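Local atomic coordinates of beta-1,3-glucosyltransferase (Paecilomyces sp. J18, PDB entry 5JVV), a protein that is a fungal carbohydrate-active enzyme, probably of family GH16, built on a beta-jelly-roll sandwich of two curved sheets. Residues A[96-101]-A[274-279]. Sequence-based numbering, arbitrary orientation.
Sequences SICGAW and IDFVAT
Cys-98 sets its CB squarely over one face of the Phe-276 ring, 3.6 Å from the ring centroid and 13° off the normal, a CH-pi contact. Its SG lies higher above the same face and less centred, 4.6 Å from the centroid, giving a sulfur-aromatic contact as well. Phe-276 presents this face with its CG anti to the backbone N (chi1 -169°). The carbonyl of Cys-98 joins in, its O sitting beyond the ring's rim, beside CD2 and CE2 (3.5 Å from Phe-276 CD2). Next to it, Val-277 lays CG2 against the backbone of Gly-99, 3.8 Å from its CA. Gly-99 takes the third position of a type II turn from Ile-97 to Ala-100, closed by Ala-100 N to Ile-97 O at 3.1 Å; its positive phi of 96° is one that glycine readily adopts, and its bare CA lets the valine methyl come close. No hydrogen bond crosses this buried, largely apolar patch. Away from it the helix is more open: Ile-274 and Asp-275 are partly exposed and Thr-279 is exposed. Thr-279 bonds back to its own helix, OG1 reaching Asp-275 O at 2.7 Å from above the carbonyl plane; Thr-279 N donates to that oxygen too, so two donors share it. The contact packs helix 269-279 against the turn leading into strand 100-107. A disulfide from Cys-98 to Cys-262 ties this turn to the loop preceding the helix, and Tyr-256 also touches Phe-276. Val-277 reaches Phe-247 on strand 240-247, antiparallel partner of 100-107 in the mixed sheet, so the helix packs at the end of these two strands.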
ATOM      1  N   SER A  96     -10.599  -1.005   7.579  1.00  9.95           N
ATOM      2  CA  SER A  96     -10.680   0.301   8.207  1.00 10.57           C
ATOM      3  C   SER A  96     -10.747   0.057   9.702  1.00 12.13           C
ATOM      4  O   SER A  96     -11.824  -0.121  10.270  1.00 14.11           O
ATOM      5  CB  SER A  96     -11.930   1.018   7.703  1.00 13.03           C
ATOM      6  OG  SER A  96     -11.850   1.168   6.288  1.00 11.96           O
ATOM      7  N   ILE A  97      -9.573   0.028  10.328  1.00  8.99           N
ATOM      8  CA  ILE A  97      -9.401  -0.494  11.681  1.00  8.37           C
ATOM      9  C   ILE A  97      -8.494   0.451  12.461  1.00  7.84           C
ATOM     10  O   ILE A  97      -7.437   0.822  11.968  1.00  8.43           O
ATOM     11  CB  ILE A  97      -8.742  -1.895  11.639  1.00  8.40           C
ATOM     12  CG1 ILE A  97      -9.616  -2.899  10.877  1.00  9.27           C
ATOM     13  CG2 ILE A  97      -8.435  -2.398  13.051  1.00  8.09           C
ATOM     14  CD1 ILE A  97      -8.842  -4.135  10.418  1.00  9.79           C
ATOM     15  N   CYS A  98      -8.892   0.830  13.679  1.00  7.70           N
ATOM     16  CA  CYS A  98      -8.090   1.735  14.491  1.00  9.71           C
ATOM     17  C   CYS A  98      -6.687   1.186  14.709  1.00  9.94           C
ATOM     18  O   CYS A  98      -6.516   0.021  15.085  1.00 11.65           O
ATOM     19  CB  CYS A  98      -8.771   1.981  15.830  1.00  8.98           C
ATOM     20  SG  CYS A  98     -10.295   2.935  15.694  1.00 11.33           S
ATOM     21  N   GLY A  99      -5.691   2.025  14.430  1.00  9.20           N
ATOM     22  CA  GLY A  99      -4.298   1.649  14.587  1.00  8.78           C
ATOM     23  C   GLY A  99      -3.610   1.161  13.327  1.00  9.10           C
ATOM     24  O   GLY A  99      -2.388   1.253  13.228  1.00  9.78           O
ATOM     25  N   ALA A 100      -4.376   0.641  12.368  1.00  8.49           N
ATOM     26  CA  ALA A 100      -3.783   0.008  11.184  1.00  9.26           C
ATOM     27  C   ALA A 100      -3.157   1.008  10.209  1.00  7.10           C
ATOM     28  O   ALA A 100      -3.628   2.144  10.045  1.00  8.71           O
ATOM     29  CB  ALA A 100      -4.818  -0.856  10.464  1.00  9.94           C
ATOM     30  N   TRP A 101      -2.088   0.576   9.550  1.00  7.17           N
ATOM     31  CA  TRP A 101      -1.414   1.399   8.543  1.00  7.63           C
ATOM     32  C   TRP A 101      -0.848   0.490   7.454  1.00  9.49           C
ATOM     33  O   TRP A 101       0.343   0.169   7.447  1.00  9.22           O
ATOM     34  CB  TRP A 101      -0.323   2.249   9.211  1.00  7.17           C
ATOM     35  CG  TRP A 101       0.436   3.177   8.290  1.00  8.13           C
ATOM     36  CD1 TRP A 101       0.227   3.381   6.944  1.00  9.57           C
ATOM     37  CD2 TRP A 101       1.528   4.022   8.657  1.00  8.59           C
ATOM     38  NE1 TRP A 101       1.135   4.298   6.466  1.00 10.30           N
ATOM     39  CE2 TRP A 101       1.940   4.706   7.498  1.00  8.82           C
ATOM     40  CE3 TRP A 101       2.197   4.268   9.859  1.00 10.28           C
ATOM     41  CZ2 TRP A 101       3.002   5.616   7.504  1.00  8.98           C
ATOM     42  CZ3 TRP A 101       3.254   5.168   9.866  1.00  8.91           C
ATOM     43  CH2 TRP A 101       3.640   5.840   8.698  1.00  8.85           C
ATOM     44  N   ILE A 274      -1.400   2.844  20.652  1.00  7.62           N
ATOM     45  CA  ILE A 274      -0.695   1.660  21.144  1.00  8.93           C
ATOM     46  C   ILE A 274      -1.605   0.859  22.068  1.00  9.83           C
ATOM     47  O   ILE A 274      -1.664  -0.376  21.979  1.00  9.07           O
ATOM     48  CB  ILE A 274       0.627   2.046  21.835  1.00  8.37           C
ATOM     49  CG1 ILE A 274       1.613   2.568  20.793  1.00  9.63           C
ATOM     50  CG2 ILE A 274       1.235   0.834  22.538  1.00 11.95           C
ATOM     51  CD1 ILE A 274       2.859   3.232  21.387  1.00 14.45           C
ATOM     52  N   ASP A 275      -2.338   1.555  22.935  1.00  8.16           N
ATOM     53  CA  ASP A 275      -3.315   0.896  23.811  1.00  8.31           C
ATOM     54  C   ASP A 275      -4.326   0.050  23.021  1.00  8.43           C
ATOM     55  O   ASP A 275      -4.551  -1.103  23.344  1.00  9.07           O
ATOM     56  CB  ASP A 275      -4.021   1.931  24.709  1.00  9.78           C
ATOM     57  CG  ASP A 275      -4.932   1.293  25.745  1.00 15.43           C
ATOM     58  OD1 ASP A 275      -4.554   0.265  26.345  1.00 15.98           O
ATOM     59  OD2 ASP A 275      -6.039   1.827  25.971  1.00 24.42           O
ATOM     60  N   PHE A 276      -4.903   0.618  21.966  1.00  8.40           N
ATOM     61  CA  PHE A 276      -5.885  -0.094  21.160  1.00 10.14           C
ATOM     62  C   PHE A 276      -5.249  -1.318  20.498  1.00  9.08           C
ATOM     63  O   PHE A 276      -5.775  -2.440  20.591  1.00  8.99           O
ATOM     64  CB  PHE A 276      -6.456   0.859  20.103  1.00  7.81           C
ATOM     65  CG  PHE A 276      -7.657   0.322  19.377  1.00  7.87           C
ATOM     66  CD1 PHE A 276      -8.935   0.751  19.718  1.00  9.61           C
ATOM     67  CD2 PHE A 276      -7.511  -0.593  18.341  1.00 10.92           C
ATOM     68  CE1 PHE A 276     -10.049   0.255  19.038  1.00 10.65           C
ATOM     69  CE2 PHE A 276      -8.618  -1.080  17.656  1.00 11.23           C
ATOM     70  CZ  PHE A 276      -9.887  -0.662  18.012  1.00 10.84           C
ATOM     71  N   VAL A 277      -4.110  -1.113  19.843  1.00  7.98           N
ATOM     72  CA  VAL A 277      -3.460  -2.204  19.115  1.00  7.56           C
ATOM     73  C   VAL A 277      -2.979  -3.306  20.065  1.00 11.12           C
ATOM     74  O   VAL A 277      -3.131  -4.496  19.780  1.00 10.80           O
ATOM     75  CB  VAL A 277      -2.302  -1.681  18.242  1.00  7.41           C
ATOM     76  CG1 VAL A 277      -1.557  -2.835  17.604  1.00  8.35           C
ATOM     77  CG2 VAL A 277      -2.833  -0.739  17.173  1.00  7.97           C
ATOM     78  N   ALA A 278      -2.437  -2.919  21.211  1.00  9.57           N
ATOM     79  CA  ALA A 278      -1.949  -3.912  22.162  1.00  8.09           C
ATOM     80  C   ALA A 278      -3.059  -4.745  22.796  1.00 11.03           C
ATOM     81  O   ALA A 278      -2.902  -5.964  22.976  1.00 10.59           O
ATOM     82  CB  ALA A 278      -1.135  -3.227  23.247  1.00  8.64           C
ATOM     83  N   THR A 279      -4.177  -4.102  23.131  1.00  8.02           N
ATOM     84  CA  THR A 279      -5.176  -4.738  23.999  1.00 11.43           C
ATOM     85  C   THR A 279      -6.402  -5.315  23.278  1.00 11.12           C
ATOM     86  O   THR A 279      -7.228  -5.990  23.907  1.00 11.28           O
ATOM     87  CB  THR A 279      -5.656  -3.785  25.130  1.00 10.28           C
ATOM     88  OG1 THR A 279      -6.400  -2.695  24.566  1.00 11.64           O
ATOM     89  CG2 THR A 279      -4.475  -3.247  25.919  1.00  9.96           C
TER